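PDB 5WPW: cocosin 1 acidic chain from Cocos nucifera, which serves as a seed storage protein, an 11S globulin that assembles as a hexamer and acts as a nutrient reserve in coconut. Local coordinates for residues H308-V322 with D332-Q345. The protein carries 2 engineered substitutions. Residues are numbered along the deposited sequence; the frame is centred on the assembly and turned at random.
Sequences HSIMYCTGGRGRVEV and DGELRQGQLLIVPQ
Strand 309-314 pairs antiparallel with strand 340-343, and strand 317-322 pairs antiparallel with strand 332-336, each at a closest axis approach of 4.6 Å. The chain turns a corner at G315 and G316 and again through the type II turn R336 to Q339, so the two ladders lie in two facing sheets of the second cupin domain. S309 exchanges two backbone hydrogen bonds with V343, M311 two with L341, G318 two with L335 and V320 two with G333. C313 N hydrogen-bonds to Q339 O, and G338 N to C313 O.

M311, V320, V322, L335, L341 and V343 point between the sheets. V320 and L341 meet tip to tip, CG1 to CD2, at 3.7 Å. M311 extends with CG anti to its backbone N (chi1 -173°), then bends at chi3 and lays CE against V343 CG2 at 3.7 Å. F331 and M349 pack on this layer. On the other side of the first ladder, I342 CD1 lies on I310 CG1 at 3.5 Å.

The outer face of the second ladder is charged. R319 grips D332 side-on: NE (2.8 Å) and NH2 (2.6 Å) both reach D332 OD1. G333 CA sits over one face of that guanidinium. E321 OE2 and D332 OD2, like charges, come close without bonding; E321 OE2 bonds instead to S184 N of a neighbouring subunit.

At the far end, Q345 N donates to H308 ND1 at 3.0 Å, in a nearly straight bond (167°). The chemistry thus divides by face: a mostly apolar interior joins the two sheets of the jelly-roll barrel, while backbone bonds zip the hairpin strands together and the R319-D332 ion pair braces them outside.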
loop_
_atom_site.group_PDB
_atom_site.type_symbol
_atom_site.label_atom_id
_atom_site.label_comp_id
_atom_site.label_asym_id
_atom_site.label_seq_id
_atom_site.Cartn_x
_atom_site.Cartn_y
_atom_site.Cartn_z
ATOM N N HIS A 308 -24.211 -1.671 2.776
ATOM C CA HIS A 308 -25.609 -1.283 2.893
ATOM C C HIS A 308 -25.826 -0.002 2.099
ATOM O O HIS A 308 -24.894 0.785 1.892
ATOM C CB HIS A 308 -26.034 -1.028 4.343
ATOM C CG HIS A 308 -25.691 -2.128 5.305
ATOM N ND1 HIS A 308 -26.265 -3.380 5.247
ATOM C CD2 HIS A 308 -24.867 -2.143 6.378
ATOM C CE1 HIS A 308 -25.791 -4.128 6.226
ATOM N NE2 HIS A 308 -24.938 -3.401 6.925
ATOM N N SER A 309 -27.072 0.215 1.681
ATOM C CA SER A 309 -27.463 1.400 0.939
ATOM C C SER A 309 -28.505 2.168 1.746
ATOM O O SER A 309 -29.561 1.620 2.094
ATOM C CB SER A 309 -28.008 1.016 -0.438
ATOM O OG SER A 309 -28.275 2.158 -1.230
ATOM N N ILE A 310 -28.207 3.433 2.039
ATOM C CA ILE A 310 -29.125 4.331 2.734
ATOM C C ILE A 310 -29.698 5.260 1.674
ATOM O O ILE A 310 -29.034 6.185 1.201
ATOM C CB ILE A 310 -28.436 5.103 3.861
ATOM C CG1 ILE A 310 -27.887 4.129 4.899
ATOM C CG2 ILE A 310 -29.425 6.039 4.542
ATOM C CD1 ILE A 310 -26.439 3.779 4.713
ATOM N N MET A 311 -30.940 5.008 1.286
ATOM C CA MET A 311 -31.541 5.693 0.156
ATOM C C MET A 311 -32.488 6.771 0.664
ATOM O O MET A 311 -33.355 6.490 1.504
ATOM C CB MET A 311 -32.297 4.702 -0.721
ATOM C CG MET A 311 -32.801 5.300 -2.006
ATOM S SD MET A 311 -33.616 4.082 -3.076
ATOM C CE MET A 311 -33.062 2.566 -2.333
ATOM N N TYR A 312 -32.348 7.983 0.125
ATOM C CA TYR A 312 -33.170 9.134 0.493
ATOM C C TYR A 312 -33.773 9.728 -0.768
ATOM O O TYR A 312 -33.038 10.087 -1.692
ATOM C CB TYR A 312 -32.335 10.191 1.226
ATOM C CG TYR A 312 -33.110 11.430 1.601
ATOM C CD1 TYR A 312 -33.974 11.419 2.683
ATOM C CD2 TYR A 312 -32.984 12.609 0.872
ATOM C CE1 TYR A 312 -34.686 12.542 3.036
ATOM C CE2 TYR A 312 -33.704 13.744 1.221
ATOM C CZ TYR A 312 -34.542 13.697 2.313
ATOM O OH TYR A 312 -35.272 14.796 2.681
ATOM N N CYS A 313 -35.099 9.861 -0.811
ATOM C CA CYS A 313 -35.752 10.378 -2.016
ATOM C C CYS A 313 -35.813 11.906 -1.966
ATOM O O CYS A 313 -36.341 12.487 -1.008
ATOM C CB CYS A 313 -37.144 9.779 -2.192
ATOM S SG CYS A 313 -38.049 10.537 -3.573
ATOM N N THR A 314 -35.203 12.549 -2.956
ATOM C CA THR A 314 -35.142 14.004 -3.045
ATOM C C THR A 314 -36.263 14.597 -3.897
ATOM O O THR A 314 -36.417 15.815 -3.923
ATOM C CB THR A 314 -33.792 14.454 -3.623
ATOM O OG1 THR A 314 -33.654 13.985 -4.967
ATOM C CG2 THR A 314 -32.608 13.908 -2.781
ATOM N N GLY A 315 -37.027 13.779 -4.599
ATOM C CA GLY A 315 -38.054 14.304 -5.489
ATOM C C GLY A 315 -38.762 13.183 -6.216
ATOM O O GLY A 315 -38.303 12.034 -6.244
ATOM N N GLY A 316 -39.904 13.533 -6.790
ATOM C CA GLY A 316 -40.619 12.514 -7.516
ATOM C C GLY A 316 -41.239 11.458 -6.622
ATOM O O GLY A 316 -41.442 11.638 -5.422
ATOM N N ARG A 317 -41.541 10.324 -7.247
ATOM C CA ARG A 317 -42.229 9.206 -6.615
ATOM C C ARG A 317 -41.826 7.948 -7.353
ATOM O O ARG A 317 -41.706 7.970 -8.580
ATOM C CB ARG A 317 -43.759 9.332 -6.685
ATOM C CG ARG A 317 -44.367 10.445 -5.867
ATOM C CD ARG A 317 -45.861 10.591 -6.175
ATOM N NE ARG A 317 -46.477 11.570 -5.287
ATOM C CZ ARG A 317 -46.786 11.333 -4.015
ATOM N NH1 ARG A 317 -46.546 10.139 -3.477
ATOM N NH2 ARG A 317 -47.339 12.291 -3.277
ATOM N N GLY A 318 -41.638 6.855 -6.616
ATOM C CA GLY A 318 -41.303 5.609 -7.272
ATOM C C GLY A 318 -41.637 4.402 -6.431
ATOM O O GLY A 318 -41.798 4.487 -5.212
ATOM N N ARG A 319 -41.764 3.272 -7.111
ATOM C CA ARG A 319 -41.980 1.981 -6.483
ATOM C C ARG A 319 -40.635 1.309 -6.235
ATOM O O ARG A 319 -39.840 1.159 -7.166
ATOM C CB ARG A 319 -42.827 1.077 -7.379
ATOM C CG ARG A 319 -43.364 -0.152 -6.687
ATOM C CD ARG A 319 -44.574 0.250 -5.876
ATOM N NE ARG A 319 -45.094 -0.822 -5.034
ATOM C CZ ARG A 319 -46.074 -0.647 -4.154
ATOM N NH1 ARG A 319 -46.617 0.559 -4.010
ATOM N NH2 ARG A 319 -46.513 -1.668 -3.422
ATOM N N VAL A 320 -40.390 0.905 -4.995
ATOM C CA VAL A 320 -39.218 0.104 -4.636
ATOM C C VAL A 320 -39.692 -1.252 -4.129
ATOM O O VAL A 320 -40.566 -1.330 -3.259
ATOM C CB VAL A 320 -38.350 0.796 -3.570
ATOM C CG1 VAL A 320 -37.042 -0.002 -3.348
ATOM C CG2 VAL A 320 -38.054 2.207 -3.971
ATOM N N GLU A 321 -39.101 -2.319 -4.657
ATOM C CA GLU A 321 -39.287 -3.646 -4.108
ATOM C C GLU A 321 -37.940 -4.197 -3.669
ATOM O O GLU A 321 -36.962 -4.105 -4.414
ATOM C CB GLU A 321 -39.926 -4.560 -5.123
ATOM C CG GLU A 321 -41.331 -4.112 -5.469
ATOM C CD GLU A 321 -41.971 -5.048 -6.449
ATOM O OE1 GLU A 321 -42.545 -4.563 -7.442
ATOM O OE2 GLU A 321 -41.879 -6.270 -6.226
ATOM N N VAL A 322 -37.902 -4.757 -2.471
ATOM C CA VAL A 322 -36.693 -5.344 -1.909
ATOM C C VAL A 322 -36.994 -6.782 -1.508
ATOM O O VAL A 322 -38.032 -7.055 -0.899
ATOM C CB VAL A 322 -36.196 -4.507 -0.709
ATOM C CG1 VAL A 322 -34.910 -5.134 -0.118
ATOM C CG2 VAL A 322 -35.961 -3.085 -1.139
ATOM N N ASP A 332 -42.278 -3.313 -0.411
ATOM C CA ASP A 332 -43.006 -3.196 -1.669
ATOM C C ASP A 332 -43.890 -1.959 -1.490
ATOM O O ASP A 332 -45.036 -2.066 -1.055
ATOM C CB ASP A 332 -43.818 -4.440 -1.964
ATOM C CG ASP A 332 -44.436 -4.428 -3.354
ATOM O OD1 ASP A 332 -44.601 -3.333 -3.948
ATOM O OD2 ASP A 332 -44.762 -5.532 -3.849
ATOM N N GLY A 333 -43.325 -0.795 -1.779
ATOM C CA GLY A 333 -44.035 0.433 -1.500
ATOM C C GLY A 333 -43.503 1.548 -2.362
ATOM O O GLY A 333 -42.543 1.383 -3.117
ATOM N N GLU A 334 -44.163 2.692 -2.244
ATOM C CA GLU A 334 -43.736 3.900 -2.915
ATOM C C GLU A 334 -42.667 4.575 -2.067
ATOM O O GLU A 334 -42.472 4.246 -0.900
ATOM C CB GLU A 334 -44.950 4.820 -3.149
ATOM C CG GLU A 334 -44.698 6.120 -3.938
ATOM C CD GLU A 334 -45.981 6.917 -4.243
ATOM O OE1 GLU A 334 -46.404 7.735 -3.388
ATOM O OE2 GLU A 334 -46.541 6.754 -5.350
ATOM N N LEU A 335 -41.945 5.497 -2.666
ATOM C CA LEU A 335 -41.115 6.416 -1.912
ATOM C C LEU A 335 -41.407 7.800 -2.458
ATOM O O LEU A 335 -41.555 7.964 -3.675
ATOM C CB LEU A 335 -39.616 6.078 -2.038
ATOM C CG LEU A 335 -38.917 5.189 -1.007
ATOM C CD1 LEU A 335 -37.416 5.295 -1.191
ATOM C CD2 LEU A 335 -39.272 5.559 0.415
ATOM N N ARG A 336 -41.505 8.790 -1.571
ATOM C CA ARG A 336 -41.693 10.159 -2.022
ATOM C C ARG A 336 -40.668 11.054 -1.344
ATOM O O ARG A 336 -39.902 10.617 -0.477
ATOM C CB ARG A 336 -43.122 10.658 -1.756
ATOM C CG ARG A 336 -43.593 10.441 -0.337
ATOM C CD ARG A 336 -45.116 10.600 -0.198
ATOM N NE ARG A 336 -45.588 10.117 1.099
ATOM C CZ ARG A 336 -45.386 10.749 2.252
ATOM N NH1 ARG A 336 -44.717 11.899 2.278
ATOM N NH2 ARG A 336 -45.849 10.229 3.385
ATOM N N GLN A 337 -40.656 12.316 -1.772
ATOM C CA GLN A 337 -39.724 13.304 -1.250
ATOM C C GLN A 337 -39.682 13.294 0.276
ATOM O O GLN A 337 -40.719 13.307 0.954
ATOM C CB GLN A 337 -40.104 14.695 -1.757
ATOM C CG GLN A 337 -39.314 15.821 -1.104
ATOM C CD GLN A 337 -39.461 17.138 -1.830
ATOM O OE1 GLN A 337 -39.495 17.177 -3.064
ATOM N NE2 GLN A 337 -39.569 18.227 -1.071
ATOM N N GLY A 338 -38.464 13.255 0.816
ATOM C CA GLY A 338 -38.247 13.331 2.246
ATOM C C GLY A 338 -38.213 12.006 2.967
ATOM O O GLY A 338 -37.950 11.988 4.176
ATOM N N GLN A 339 -38.447 10.895 2.274
ATOM C CA GLN A 339 -38.442 9.586 2.906
ATOM C C GLN A 339 -37.128 8.854 2.668
ATOM O O GLN A 339 -36.455 9.036 1.649
ATOM C CB GLN A 339 -39.594 8.729 2.392
ATOM C CG GLN A 339 -40.906 9.488 2.401
ATOM C CD GLN A 339 -42.083 8.602 2.132
ATOM O OE1 GLN A 339 -42.056 7.775 1.234
ATOM N NE2 GLN A 339 -43.137 8.771 2.919
ATOM N N LEU A 340 -36.836 7.959 3.585
ATOM C CA LEU A 340 -35.566 7.262 3.643
ATOM C C LEU A 340 -35.821 5.768 3.699
ATOM O O LEU A 340 -36.768 5.311 4.352
ATOM C CB LEU A 340 -34.774 7.719 4.855
ATOM C CG LEU A 340 -33.412 7.099 5.120
ATOM C CD1 LEU A 340 -32.498 8.151 5.717
ATOM C CD2 LEU A 340 -33.579 5.937 6.068
ATOM N N LEU A 341 -34.961 5.006 3.032
ATOM C CA LEU A 341 -35.085 3.555 3.003
ATOM C C LEU A 341 -33.689 2.970 3.107
ATOM O O LEU A 341 -32.827 3.307 2.294
ATOM C CB LEU A 341 -35.743 3.065 1.706
ATOM C CG LEU A 341 -35.967 1.563 1.553
ATOM C CD1 LEU A 341 -36.970 1.086 2.612
ATOM C CD2 LEU A 341 -36.434 1.175 0.120
ATOM N N ILE A 342 -33.487 2.071 4.058
ATOM C CA ILE A 342 -32.238 1.315 4.149
ATOM C C ILE A 342 -32.388 -0.010 3.412
ATOM O O ILE A 342 -33.253 -0.830 3.745
ATOM C CB ILE A 342 -31.841 1.073 5.606
ATOM C CG1 ILE A 342 -32.052 2.330 6.451
ATOM C CG2 ILE A 342 -30.392 0.573 5.679
ATOM C CD1 ILE A 342 -31.055 3.383 6.232
ATOM N N VAL A 343 -31.508 -0.254 2.449
ATOM C CA VAL A 343 -31.466 -1.538 1.767
ATOM C C VAL A 343 -30.218 -2.273 2.252
ATOM O O VAL A 343 -29.089 -1.845 1.970
ATOM C CB VAL A 343 -31.490 -1.364 0.247
ATOM C CG1 VAL A 343 -31.593 -2.719 -0.471
ATOM C CG2 VAL A 343 -32.700 -0.439 -0.151
ATOM N N PRO A 344 -30.375 -3.367 2.982
ATOM C CA PRO A 344 -29.211 -4.077 3.514
ATOM C C PRO A 344 -28.362 -4.707 2.426
ATOM O O PRO A 344 -28.836 -5.062 1.346
ATOM C CB PRO A 344 -29.834 -5.144 4.419
ATOM C CG PRO A 344 -31.206 -4.622 4.737
ATOM C CD PRO A 344 -31.638 -3.897 3.514
ATOM N N GLN A 345 -27.077 -4.851 2.745
ATOM C CA GLN A 345 -26.127 -5.508 1.868
ATOM C C GLN A 345 -26.699 -6.844 1.410
ATOM O O GLN A 345 -27.365 -7.548 2.183
ATOM C CB GLN A 345 -24.800 -5.729 2.622
ATOM C CG GLN A 345 -23.775 -6.558 1.853
ATOM C CD GLN A 345 -22.578 -6.977 2.718
ATOM O OE1 GLN A 345 -21.488 -7.290 2.204
ATOM N NE2 GLN A 345 -22.776 -6.989 4.015
HETATM O O HOH W 1 -41.086 15.986 -5.567
#